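Local coordinates for periplasmic sugar-binding domain protein (PDB 3H75), which probably binds carbohydrates in the periplasm, as a two-domain member of the bacterial solute-binding protein 2 family, at residues G185-E190 with D214-G219. Numbering follows the deposited sequence.
Sequences GEWNRE and DEMALG. With SO4 (sulfate ion), chain B.
Arg-189 lies across the start of helix 214-226, its guanidinium flat over Leu-218, whose CB lies over the centre of one face, 3.7 Å from Arg-189 CZ. With CG anti to the backbone N (chi1 -178°) and the chain extended to NE, the methylenes pass over the Glu-215 carbonyl, CG coming 3.3 Å from its O. Arginine suits this place: its greasy stem and flat head pack on the helix while N-H groups bond around the rim. In the guanidinium plane a water accepts from NE and donates to Leu-218 O, and NH2 forms a salt bridge to Glu-245. The Glu-215 carboxylate, turned 62° from the guanidinium, stays apart from it (Arg-189 NH1 to Glu-215 OE1 5.1 Å); a second water instead joins OE1 to Arg-189 N.

Met-216, present as selenomethionine, bends at its last torsion (chi3 -61°) to pack its flexible chain against the backbone of the type I' turn from Gly-185 to Asn-188. SE lies 3.5 Å from Gly-185 CA, where a side chain would collide, and against Trp-187 N; CE reaches Trp-187 CE3 at 3.9 Å. The indole NE1 gives a weak hydrogen bond to sulfate O4; the ion, probably from the crystallisation liquor, also binds Arg-44 and Trp-19 of the other domain, so Trp-187 faces the interdomain cleft where relatives bind sugars.

Asn-188 caps helix 189-202 through OD1 to Arg-191 N. Both segments are beta-to-alpha connections and first helical turns of consecutive beta-alpha units in the C-terminal alpha/beta domain of a periplasmic binding protein, after strands 177-184 and 206-211; Trp-187 reaches helix 158-173.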
ATOM      1  N   GLY A 185      -2.607 -15.416   0.769  1.00 11.87           N
ATOM      2  CA  GLY A 185      -1.832 -15.472   1.995  1.00 12.11           C
ATOM      3  C   GLY A 185      -2.305 -14.497   3.057  1.00 12.00           C
ATOM      4  O   GLY A 185      -1.730 -14.445   4.141  1.00 12.14           O
ATOM      5  N   GLU A 186      -3.326 -13.709   2.730  1.00 12.67           N
ATOM      6  CA  GLU A 186      -3.917 -12.746   3.662  1.00 14.77           C
ATOM      7  C   GLU A 186      -2.928 -11.753   4.267  1.00 14.05           C
ATOM      8  O   GLU A 186      -3.099 -11.333   5.415  1.00 13.76           O
ATOM      9  CB  GLU A 186      -4.625 -13.498   4.798  1.00 17.64           C
ATOM     10  CG  GLU A 186      -5.318 -14.777   4.352  1.00 21.77           C
ATOM     11  CD  GLU A 186      -6.096 -15.452   5.467  1.00 25.34           C
ATOM     12  OE1 GLU A 186      -5.575 -15.547   6.599  1.00 28.11           O
ATOM     13  OE2 GLU A 186      -7.230 -15.902   5.205  1.00 28.34           O
ATOM     14  N   TRP A 187      -1.909 -11.377   3.493  1.00 12.90           N
ATOM     15  CA  TRP A 187      -0.867 -10.436   3.923  1.00 12.45           C
ATOM     16  C   TRP A 187       0.010 -11.020   5.028  1.00 13.81           C
ATOM     17  O   TRP A 187       0.903 -10.337   5.529  1.00 14.03           O
ATOM     18  CB  TRP A 187      -1.475  -9.132   4.476  1.00 12.64           C
ATOM     19  CG  TRP A 187      -2.484  -8.434   3.608  1.00 11.40           C
ATOM     20  CD1 TRP A 187      -3.723  -8.000   3.989  1.00 11.26           C
ATOM     21  CD2 TRP A 187      -2.325  -8.039   2.241  1.00  9.21           C
ATOM     22  NE1 TRP A 187      -4.346  -7.357   2.945  1.00 10.17           N
ATOM     23  CE2 TRP A 187      -3.509  -7.367   1.858  1.00 10.55           C
ATOM     24  CE3 TRP A 187      -1.297  -8.185   1.301  1.00 11.01           C
ATOM     25  CZ2 TRP A 187      -3.692  -6.843   0.577  1.00 10.67           C
ATOM     26  CZ3 TRP A 187      -1.479  -7.661   0.026  1.00 11.42           C
ATOM     27  CH2 TRP A 187      -2.668  -6.997  -0.324  1.00  9.40           C
ATOM     28  N   ASN A 188      -0.237 -12.278   5.387  1.00 13.34           N
ATOM     29  CA  ASN A 188       0.460 -12.945   6.491  1.00 15.54           C
ATOM     30  C   ASN A 188       1.697 -13.764   6.119  1.00 14.43           C
ATOM     31  O   ASN A 188       1.638 -14.663   5.280  1.00 14.15           O
ATOM     32  CB  ASN A 188      -0.559 -13.819   7.229  1.00 15.64           C
ATOM     33  CG  ASN A 188      -0.025 -14.387   8.523  1.00 18.20           C
ATOM     34  OD1 ASN A 188       0.814 -15.285   8.522  1.00 19.40           O
ATOM     35  ND2 ASN A 188      -0.512 -13.861   9.643  1.00 21.36           N
ATOM     36  N   ARG A 189       2.811 -13.454   6.781  1.00 13.56           N
ATOM     37  CA  ARG A 189       4.086 -14.117   6.538  1.00 13.83           C
ATOM     38  C   ARG A 189       4.111 -15.614   6.842  1.00 15.33           C
ATOM     39  O   ARG A 189       4.525 -16.409   6.002  1.00 13.64           O
ATOM     40  CB  ARG A 189       5.194 -13.415   7.329  1.00 14.95           C
ATOM     41  CG  ARG A 189       6.579 -13.991   7.111  1.00 15.01           C
ATOM     42  CD  ARG A 189       7.627 -13.091   7.733  1.00 16.95           C
ATOM     43  NE  ARG A 189       8.981 -13.606   7.559  1.00 18.47           N
ATOM     44  CZ  ARG A 189      10.078 -12.911   7.835  1.00 19.99           C
ATOM     45  NH1 ARG A 189       9.980 -11.671   8.298  1.00 20.24           N
ATOM     46  NH2 ARG A 189      11.273 -13.452   7.642  1.00 20.75           N
ATOM     47  N   GLU A 190       3.684 -16.014   8.036  1.00 16.51           N
ATOM     48  CA  GLU A 190       3.706 -17.437   8.355  1.00 19.11           C
ATOM     49  C   GLU A 190       2.737 -18.244   7.496  1.00 18.68           C
ATOM     50  O   GLU A 190       3.015 -19.396   7.167  1.00 18.53           O
ATOM     51  CB  GLU A 190       3.421 -17.672   9.846  1.00 23.52           C
ATOM     52  CG  GLU A 190       2.177 -17.011  10.388  1.00 29.10           C
ATOM     53  CD  GLU A 190       2.000 -17.263  11.876  1.00 34.05           C
ATOM     54  OE1 GLU A 190       2.948 -16.983  12.643  1.00 36.38           O
ATOM     55  OE2 GLU A 190       0.913 -17.735  12.276  1.00 36.38           O
ATOM     56  N   ASP A 214       5.382  -7.633   0.992  1.00  8.15           N
ATOM     57  CA  ASP A 214       6.693  -8.123   1.378  1.00  9.16           C
ATOM     58  C   ASP A 214       6.701  -9.201   2.448  1.00 10.38           C
ATOM     59  O   ASP A 214       7.544 -10.096   2.409  1.00  9.28           O
ATOM     60  CB  ASP A 214       7.608  -6.948   1.776  1.00  8.90           C
ATOM     61  CG  ASP A 214       7.085  -6.148   2.957  1.00 10.45           C
ATOM     62  OD1 ASP A 214       5.900  -6.285   3.328  1.00  9.50           O
ATOM     63  OD2 ASP A 214       7.881  -5.358   3.507  1.00 12.65           O
ATOM     64  N   GLU A 215       5.763  -9.124   3.388  1.00 10.10           N
ATOM     65  CA  GLU A 215       5.663 -10.117   4.455  1.00 12.49           C
ATOM     66  C   GLU A 215       5.554 -11.513   3.846  1.00 10.97           C
ATOM     67  O   GLU A 215       6.284 -12.436   4.224  1.00 10.84           O
ATOM     68  CB  GLU A 215       4.419  -9.858   5.311  1.00 14.00           C
ATOM     69  CG  GLU A 215       4.369  -8.509   6.030  1.00 19.44           C
ATOM     70  CD  GLU A 215       5.233  -8.462   7.274  1.00 24.47           C
ATOM     71  OE1 GLU A 215       5.422  -9.522   7.910  1.00 26.93           O
ATOM     72  OE2 GLU A 215       5.708  -7.359   7.627  1.00 26.25           O
HETATM   73  N   MSE A 216       4.635 -11.668   2.900  1.00  9.83           N
HETATM   74  CA  MSE A 216       4.433 -12.957   2.259  1.00  8.01           C
HETATM   75  C   MSE A 216       5.648 -13.381   1.445  1.00  7.08           C
HETATM   76  O   MSE A 216       6.011 -14.551   1.441  1.00  8.62           O
HETATM   77  CB  MSE A 216       3.179 -12.913   1.387  1.00  8.44           C
HETATM   78  CG  MSE A 216       1.915 -12.681   2.205  1.00  6.83           C
HETATM   79 SE   MSE A 216       0.286 -12.802   1.205  1.00 12.95          SE
HETATM   80  CE  MSE A 216       0.615 -11.333  -0.054  1.00  6.83           C
ATOM     81  N   ALA A 217       6.293 -12.436   0.767  1.00  6.66           N
ATOM     82  CA  ALA A 217       7.481 -12.774  -0.010  1.00  7.07           C
ATOM     83  C   ALA A 217       8.561 -13.345   0.916  1.00  8.24           C
ATOM     84  O   ALA A 217       9.183 -14.361   0.608  1.00  7.83           O
ATOM     85  CB  ALA A 217       8.003 -11.535  -0.739  1.00  7.43           C
ATOM     86  N   LEU A 218       8.775 -12.694   2.057  1.00  8.46           N
ATOM     87  CA  LEU A 218       9.776 -13.152   3.019  1.00  9.65           C
ATOM     88  C   LEU A 218       9.443 -14.551   3.546  1.00 10.29           C
ATOM     89  O   LEU A 218      10.341 -15.358   3.796  1.00 11.42           O
ATOM     90  CB  LEU A 218       9.881 -12.151   4.172  1.00 10.66           C
ATOM     91  CG  LEU A 218      10.438 -10.791   3.753  1.00 12.87           C
ATOM     92  CD1 LEU A 218      10.310  -9.814   4.906  1.00 12.38           C
ATOM     93  CD2 LEU A 218      11.888 -10.934   3.307  1.00 14.72           C
ATOM     94  N   GLY A 219       8.155 -14.834   3.711  1.00 11.13           N
ATOM     95  CA  GLY A 219       7.742 -16.147   4.175  1.00 10.66           C
ATOM     96  C   GLY A 219       8.023 -17.199   3.116  1.00 11.71           C
ATOM     97  O   GLY A 219       8.562 -18.266   3.412  1.00 11.36           O
TER
HETATM   98  S   SO4 B 400      -5.231  -3.747   3.516  1.00 13.24           S
HETATM   99  O1  SO4 B 400      -5.023  -3.676   2.054  1.00 12.62           O
HETATM  100  O2  SO4 B 400      -3.923  -3.742   4.186  1.00 10.26           O
HETATM  101  O3  SO4 B 400      -6.009  -2.569   3.924  1.00 11.85           O
HETATM  102  O4  SO4 B 400      -5.963  -4.990   3.844  1.00 11.55           O
HETATM  103  O   HOH W   1       2.871 -11.315   8.807  1.00 19.27           O
HETATM  104  O   HOH W   2      10.320 -15.931   6.566  1.00 22.53           O